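Local atomic coordinates of ATP grasp ligase (Microcystis aeruginosa MRC, PDB entry 5IG9), a protein that probably uses ATP to activate side-chain carboxylates and close ester (lactone) rings in microviridin precursor peptides, as an ATP-grasp ligase. Residues V43-G48 and L62-V67; L267-Y272 and L293-V298. One frame throughout, in Å; residues are numbered along the deposited sequence.

Contact 1: V43-G48 and L62-V67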
loop_
_atom_site.group_PDB
_atom_site.type_symbol
_atom_site.label_atom_id
_atom_site.label_comp_id
_atom_site.label_asym_id
_atom_site.label_seq_id
_atom_site.Cartn_x
_atom_site.Cartn_y
_atom_site.Cartn_z
ATOM N N VAL A 43 4.493 5.076 -21.518
ATOM C CA VAL A 43 4.962 3.854 -20.881
ATOM C C VAL A 43 4.291 2.676 -21.573
ATOM O O VAL A 43 3.061 2.640 -21.699
ATOM C CB VAL A 43 4.664 3.844 -19.369
ATOM C CG1 VAL A 43 5.235 2.591 -18.719
ATOM C CG2 VAL A 43 5.229 5.091 -18.703
ATOM N N ASP A 44 5.098 1.723 -22.035
ATOM C CA ASP A 44 4.603 0.504 -22.662
ATOM C C ASP A 44 5.136 -0.687 -21.881
ATOM O O ASP A 44 6.354 -0.857 -21.762
ATOM C CB ASP A 44 5.024 0.425 -24.129
ATOM C CG ASP A 44 4.447 1.549 -24.955
ATOM O OD1 ASP A 44 3.313 1.981 -24.658
ATOM O OD2 ASP A 44 5.129 2.006 -25.897
ATOM N N LEU A 45 4.224 -1.504 -21.354
ATOM C CA LEU A 45 4.560 -2.626 -20.484
ATOM C C LEU A 45 4.050 -3.911 -21.119
ATOM O O LEU A 45 2.839 -4.148 -21.161
ATOM C CB LEU A 45 3.965 -2.427 -19.092
ATOM C CG LEU A 45 4.341 -1.101 -18.442
ATOM C CD1 LEU A 45 3.644 -0.949 -17.102
ATOM C CD2 LEU A 45 5.844 -1.007 -18.293
ATOM N N TYR A 46 4.971 -4.736 -21.601
ATOM C CA TYR A 46 4.639 -5.975 -22.289
ATOM C C TYR A 46 4.849 -7.164 -21.360
ATOM O O TYR A 46 5.851 -7.239 -20.647
ATOM C CB TYR A 46 5.492 -6.139 -23.548
ATOM C CG TYR A 46 5.202 -5.122 -24.628
ATOM C CD1 TYR A 46 5.837 -3.887 -24.642
ATOM C CD2 TYR A 46 4.294 -5.404 -25.638
ATOM C CE1 TYR A 46 5.571 -2.958 -25.634
ATOM C CE2 TYR A 46 4.024 -4.487 -26.632
ATOM C CZ TYR A 46 4.662 -3.266 -26.628
ATOM O OH TYR A 46 4.384 -2.357 -27.623
ATOM N N SER A 47 3.903 -8.092 -21.376
ATOM C CA SER A 47 3.954 -9.300 -20.565
ATOM C C SER A 47 3.895 -10.512 -21.480
ATOM O O SER A 47 2.962 -10.649 -22.276
ATOM C CB SER A 47 2.813 -9.327 -19.545
ATOM O OG SER A 47 3.132 -8.565 -18.394
ATOM N N GLY A 48 4.895 -11.388 -21.359
ATOM C CA GLY A 48 5.017 -12.557 -22.212
ATOM C C GLY A 48 6.306 -12.526 -23.018
ATOM O O GLY A 48 7.329 -12.022 -22.543
ATOM N N LEU A 62 13.863 4.890 -22.616
ATOM C CA LEU A 62 14.454 3.953 -21.666
ATOM C C LEU A 62 13.856 2.573 -21.896
ATOM O O LEU A 62 12.660 2.368 -21.670
ATOM C CB LEU A 62 14.223 4.428 -20.225
ATOM C CG LEU A 62 14.857 3.701 -19.036
ATOM C CD1 LEU A 62 13.810 2.859 -18.327
ATOM C CD2 LEU A 62 16.059 2.850 -19.439
ATOM N N GLU A 63 14.681 1.638 -22.352
ATOM C CA GLU A 63 14.258 0.255 -22.485
ATOM C C GLU A 63 14.400 -0.436 -21.138
ATOM O O GLU A 63 15.458 -0.373 -20.506
ATOM C CB GLU A 63 15.079 -0.466 -23.555
ATOM C CG GLU A 63 14.909 0.103 -24.959
ATOM C CD GLU A 63 14.538 -0.957 -25.982
ATOM O OE1 GLU A 63 13.787 -0.637 -26.929
ATOM O OE2 GLU A 63 14.992 -2.113 -25.841
ATOM N N LEU A 64 13.328 -1.096 -20.694
ATOM C CA LEU A 64 13.304 -1.647 -19.345
ATOM C C LEU A 64 14.231 -2.842 -19.174
ATOM O O LEU A 64 14.526 -3.217 -18.035
ATOM C CB LEU A 64 11.878 -2.034 -18.967
ATOM C CG LEU A 64 10.910 -0.853 -18.926
ATOM C CD1 LEU A 64 9.502 -1.332 -18.641
ATOM C CD2 LEU A 64 11.351 0.169 -17.892
ATOM N N LYS A 65 14.696 -3.452 -20.265
ATOM C CA LYS A 65 15.652 -4.545 -20.131
ATOM C C LYS A 65 17.029 -4.053 -19.708
ATOM O O LYS A 65 17.819 -4.840 -19.174
ATOM C CB LYS A 65 15.765 -5.321 -21.445
ATOM C CG LYS A 65 16.310 -4.506 -22.610
ATOM C CD LYS A 65 16.558 -5.380 -23.830
ATOM C CE LYS A 65 17.123 -4.570 -24.988
ATOM N NZ LYS A 65 17.429 -5.427 -26.168
ATOM N N GLU A 66 17.328 -2.775 -19.932
ATOM C CA GLU A 66 18.618 -2.186 -19.609
ATOM C C GLU A 66 18.644 -1.558 -18.222
ATOM O O GLU A 66 19.635 -0.911 -17.864
ATOM C CB GLU A 66 18.989 -1.139 -20.664
ATOM C CG GLU A 66 18.996 -1.670 -22.093
ATOM C CD GLU A 66 18.977 -0.558 -23.126
ATOM O OE1 GLU A 66 19.243 -0.835 -24.315
ATOM O OE2 GLU A 66 18.692 0.597 -22.744
ATOM N N VAL A 67 17.582 -1.732 -17.440
ATOM C CA VAL A 67 17.521 -1.192 -16.086
ATOM C C VAL A 67 18.303 -2.112 -15.156
ATOM O O VAL A 67 17.976 -3.295 -15.009
ATOM C CB VAL A 67 16.067 -1.027 -15.621
ATOM C CG1 VAL A 67 15.994 -0.893 -14.106
ATOM C CG2 VAL A 67 15.433 0.187 -16.292
#
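Leu45 and Leu64 meet methyl to methyl. CD2 of Leu45 lies 3.7 Å from CD1 of Leu64, and the two side chains cross obliquely. The branches used differ. In Leu45 CD1 continues the chain away from CA, and the side methyl CD2 does the touching. In Leu64 the touching methyl is the extended one, because chi2 of 176° puts CD1 anti to CA. This lets Leu64 span a wide gap, since the CA atoms of Leu45 and Leu64 are 8.9 Å apart. The same Leu64 CD1 stands 4.5 Å from Asp44 O, a loose approach to the strand backbone. No hydrogen bond joins the two segments.

The width of the gap follows from the topology. Strands 42-47 and 60-63 are the outer strands, within this chain, of a three-stranded antiparallel meander, and strand 54-57 runs between them. Asp44 bonds through its backbone to Ile54, while Leu64 does so to Gly53. The two leucines therefore meet across the middle strand, where Leu64 also packs on its Ile55. Met104 of helix 87-107 touches Leu45, and Leu108 touches Leu64.

A backbone bond from Glu66 N to Glu63 O (3.1 Å) folds the chain around Leu64, followed by a weak bond of 3.4 Å from Val67 N to Leu64 O. On the other flank, residues 44-47 pair in an antiparallel ladder with a strand of the second subunit, and the sheet runs on across the interface. The Asp44 carboxylate is gripped there at both oxygens. OD1 bonds to Ser145 of the second subunit, and OD2 bonds to Asn147 of that same subunit.

Contact 2: L267-Y272 and L293-V298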
loop_
_atom_site.group_PDB
_atom_site.type_symbol
_atom_site.label_atom_id
_atom_site.label_comp_id
_atom_site.label_asym_id
_atom_site.label_seq_id
_atom_site.Cartn_x
_atom_site.Cartn_y
_atom_site.Cartn_z
ATOM N N LEU A 267 20.342 -0.808 12.807
ATOM C CA LEU A 267 20.669 -1.685 11.689
ATOM C C LEU A 267 19.808 -2.940 11.705
ATOM O O LEU A 267 19.388 -3.421 10.647
ATOM C CB LEU A 267 22.151 -2.047 11.715
ATOM C CG LEU A 267 23.110 -0.958 11.240
ATOM C CD1 LEU A 267 24.531 -1.483 11.276
ATOM C CD2 LEU A 267 22.744 -0.476 9.842
ATOM N N GLU A 268 19.529 -3.488 12.891
ATOM C CA GLU A 268 18.612 -4.620 12.957
ATOM C C GLU A 268 17.201 -4.208 12.572
ATOM O O GLU A 268 16.437 -5.026 12.048
ATOM C CB GLU A 268 18.611 -5.238 14.353
ATOM C CG GLU A 268 19.947 -5.797 14.787
ATOM C CD GLU A 268 19.809 -7.097 15.554
ATOM O OE1 GLU A 268 18.952 -7.927 15.176
ATOM O OE2 GLU A 268 20.555 -7.290 16.539
ATOM N N LEU A 269 16.838 -2.951 12.828
ATOM C CA LEU A 269 15.537 -2.452 12.398
ATOM C C LEU A 269 15.464 -2.368 10.880
ATOM O O LEU A 269 14.455 -2.746 10.275
ATOM C CB LEU A 269 15.268 -1.088 13.032
ATOM C CG LEU A 269 13.840 -0.556 12.946
ATOM C CD1 LEU A 269 12.900 -1.394 13.798
ATOM C CD2 LEU A 269 13.809 0.897 13.373
ATOM N N MET A 270 16.531 -1.882 10.245
ATOM C CA MET A 270 16.584 -1.859 8.786
ATOM C C MET A 270 16.550 -3.272 8.216
ATOM O O MET A 270 15.854 -3.540 7.231
ATOM C CB MET A 270 17.844 -1.128 8.319
ATOM C CG MET A 270 17.976 0.290 8.847
ATOM S SD MET A 270 16.885 1.467 8.033
ATOM C CE MET A 270 17.590 1.481 6.389
ATOM N N LYS A 271 17.293 -4.194 8.832
ATOM C CA LYS A 271 17.369 -5.555 8.309
ATOM C C LYS A 271 16.035 -6.280 8.436
ATOM O O LYS A 271 15.681 -7.093 7.574
ATOM C CB LYS A 271 18.473 -6.331 9.027
ATOM C CG LYS A 271 18.732 -7.705 8.437
ATOM C CD LYS A 271 19.871 -8.428 9.138
ATOM C CE LYS A 271 19.495 -8.805 10.562
ATOM N NZ LYS A 271 20.364 -9.894 11.091
ATOM N N TYR A 272 15.280 -6.006 9.503
ATOM C CA TYR A 272 13.981 -6.651 9.660
ATOM C C TYR A 272 13.043 -6.269 8.522
ATOM O O TYR A 272 12.399 -7.131 7.914
ATOM C CB TYR A 272 13.362 -6.289 11.012
ATOM C CG TYR A 272 11.936 -6.772 11.146
ATOM C CD1 TYR A 272 11.658 -8.078 11.525
ATOM C CD2 TYR A 272 10.866 -5.927 10.871
ATOM C CE1 TYR A 272 10.354 -8.527 11.638
ATOM C CE2 TYR A 272 9.564 -6.367 10.978
ATOM C CZ TYR A 272 9.311 -7.665 11.361
ATOM O OH TYR A 272 8.008 -8.097 11.468
ATOM N N LEU A 293 11.373 7.248 17.467
ATOM C CA LEU A 293 10.108 7.840 17.050
ATOM C C LEU A 293 9.570 7.214 15.769
ATOM O O LEU A 293 8.456 6.681 15.763
ATOM C CB LEU A 293 10.258 9.356 16.870
ATOM C CG LEU A 293 10.503 10.200 18.121
ATOM C CD1 LEU A 293 10.499 11.678 17.764
ATOM C CD2 LEU A 293 9.470 9.899 19.198
ATOM N N GLU A 294 10.336 7.257 14.681
ATOM C CA GLU A 294 9.803 6.907 13.374
ATOM C C GLU A 294 10.944 6.642 12.401
ATOM O O GLU A 294 11.988 7.292 12.468
ATOM C CB GLU A 294 8.905 8.032 12.843
ATOM C CG GLU A 294 8.447 7.872 11.401
ATOM C CD GLU A 294 7.628 9.056 10.931
ATOM O OE1 GLU A 294 7.010 9.722 11.788
ATOM O OE2 GLU A 294 7.611 9.329 9.711
ATOM N N ILE A 295 10.733 5.686 11.503
ATOM C CA ILE A 295 11.580 5.498 10.334
ATOM C C ILE A 295 10.724 5.721 9.094
ATOM O O ILE A 295 9.662 5.102 8.941
ATOM C CB ILE A 295 12.241 4.107 10.305
ATOM C CG1 ILE A 295 12.886 3.853 8.942
ATOM C CG2 ILE A 295 11.239 3.017 10.634
ATOM C CD1 ILE A 295 13.515 2.484 8.821
ATOM N N ASN A 296 11.175 6.616 8.224
ATOM C CA ASN A 296 10.489 6.875 6.966
ATOM C C ASN A 296 11.325 6.314 5.827
ATOM O O ASN A 296 12.396 6.863 5.526
ATOM C CB ASN A 296 10.251 8.372 6.775
ATOM C CG ASN A 296 9.405 8.678 5.554
ATOM O OD1 ASN A 296 8.911 7.775 4.877
ATOM N ND2 ASN A 296 9.220 9.962 5.273
ATOM N N PRO A 297 10.889 5.238 5.168
ATOM C CA PRO A 297 11.721 4.626 4.119
ATOM C C PRO A 297 11.970 5.524 2.918
ATOM O O PRO A 297 12.811 5.175 2.080
ATOM C CB PRO A 297 10.920 3.378 3.717
ATOM C CG PRO A 297 10.002 3.118 4.868
ATOM C CD PRO A 297 9.661 4.466 5.419
ATOM N N VAL A 298 11.277 6.657 2.803
ATOM C CA VAL A 298 11.486 7.582 1.693
ATOM C C VAL A 298 11.623 9.005 2.222
ATOM O O VAL A 298 11.294 9.972 1.526
ATOM C CB VAL A 298 10.345 7.489 0.663
ATOM C CG1 VAL A 298 10.361 6.139 -0.046
ATOM C CG2 VAL A 298 9.001 7.725 1.335
#
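Ile295 meets the helix with both of its branches. The closer approach is at its end, where CD1 lies 3.6 Å from SD of Met270. CG1 stands anti to the backbone N (chi1 169°), and a chi2 of -178° extends CD1 out toward Met270. Met270 bends at chi2 and chi3, which curls its thioether round to meet that methyl obliquely. The second touch is slacker: CG2 of Ile295 sits 4.3 Å from CD2 of Leu269. All three residues are buried and the contact is wholly apolar. Leu275 packs against both Met270 and Ile295, and Val131 and Ala132 of helix 125-134 pack on Leu269.

The helix is looser away from Ile295: Lys271 is exposed, and Glu268, partly exposed, forms a salt bridge with Lys264. Tyr272, on the flank, is exposed but touches Val131 and His121. Just before Ile295 the strand carries a classic beta bulge, in which Leu293 and Glu294 lie across from the single residue Asp281 of strand 277-284. Helix 260-273 thus lies on an edge strand of the five-stranded antiparallel sheet, a helix-on-sheet layer consistent with the C-terminal part of an ATP-grasp fold.

In the fold
From the N terminus, contact 1 comes first. It closes a loop of 13 residues that holds strand 54-57, and so ties together the two strands that are outermost, within this chain, in a small sheet of the pre-ATP-grasp region. Contact 2 opens much later. Its loop of 20 residues contains strand 277-284 and joins helix 260-273 to strand 290-296. The two loops follow in series and neither nest nor cross. Contact 1 lies toward the periphery, beside the second subunit, whereas contact 2 is nearer the centre of the chain and touches no other subunit. Their centres are 31 Å apart and their nearest atoms about 17 Å, with no direct touch.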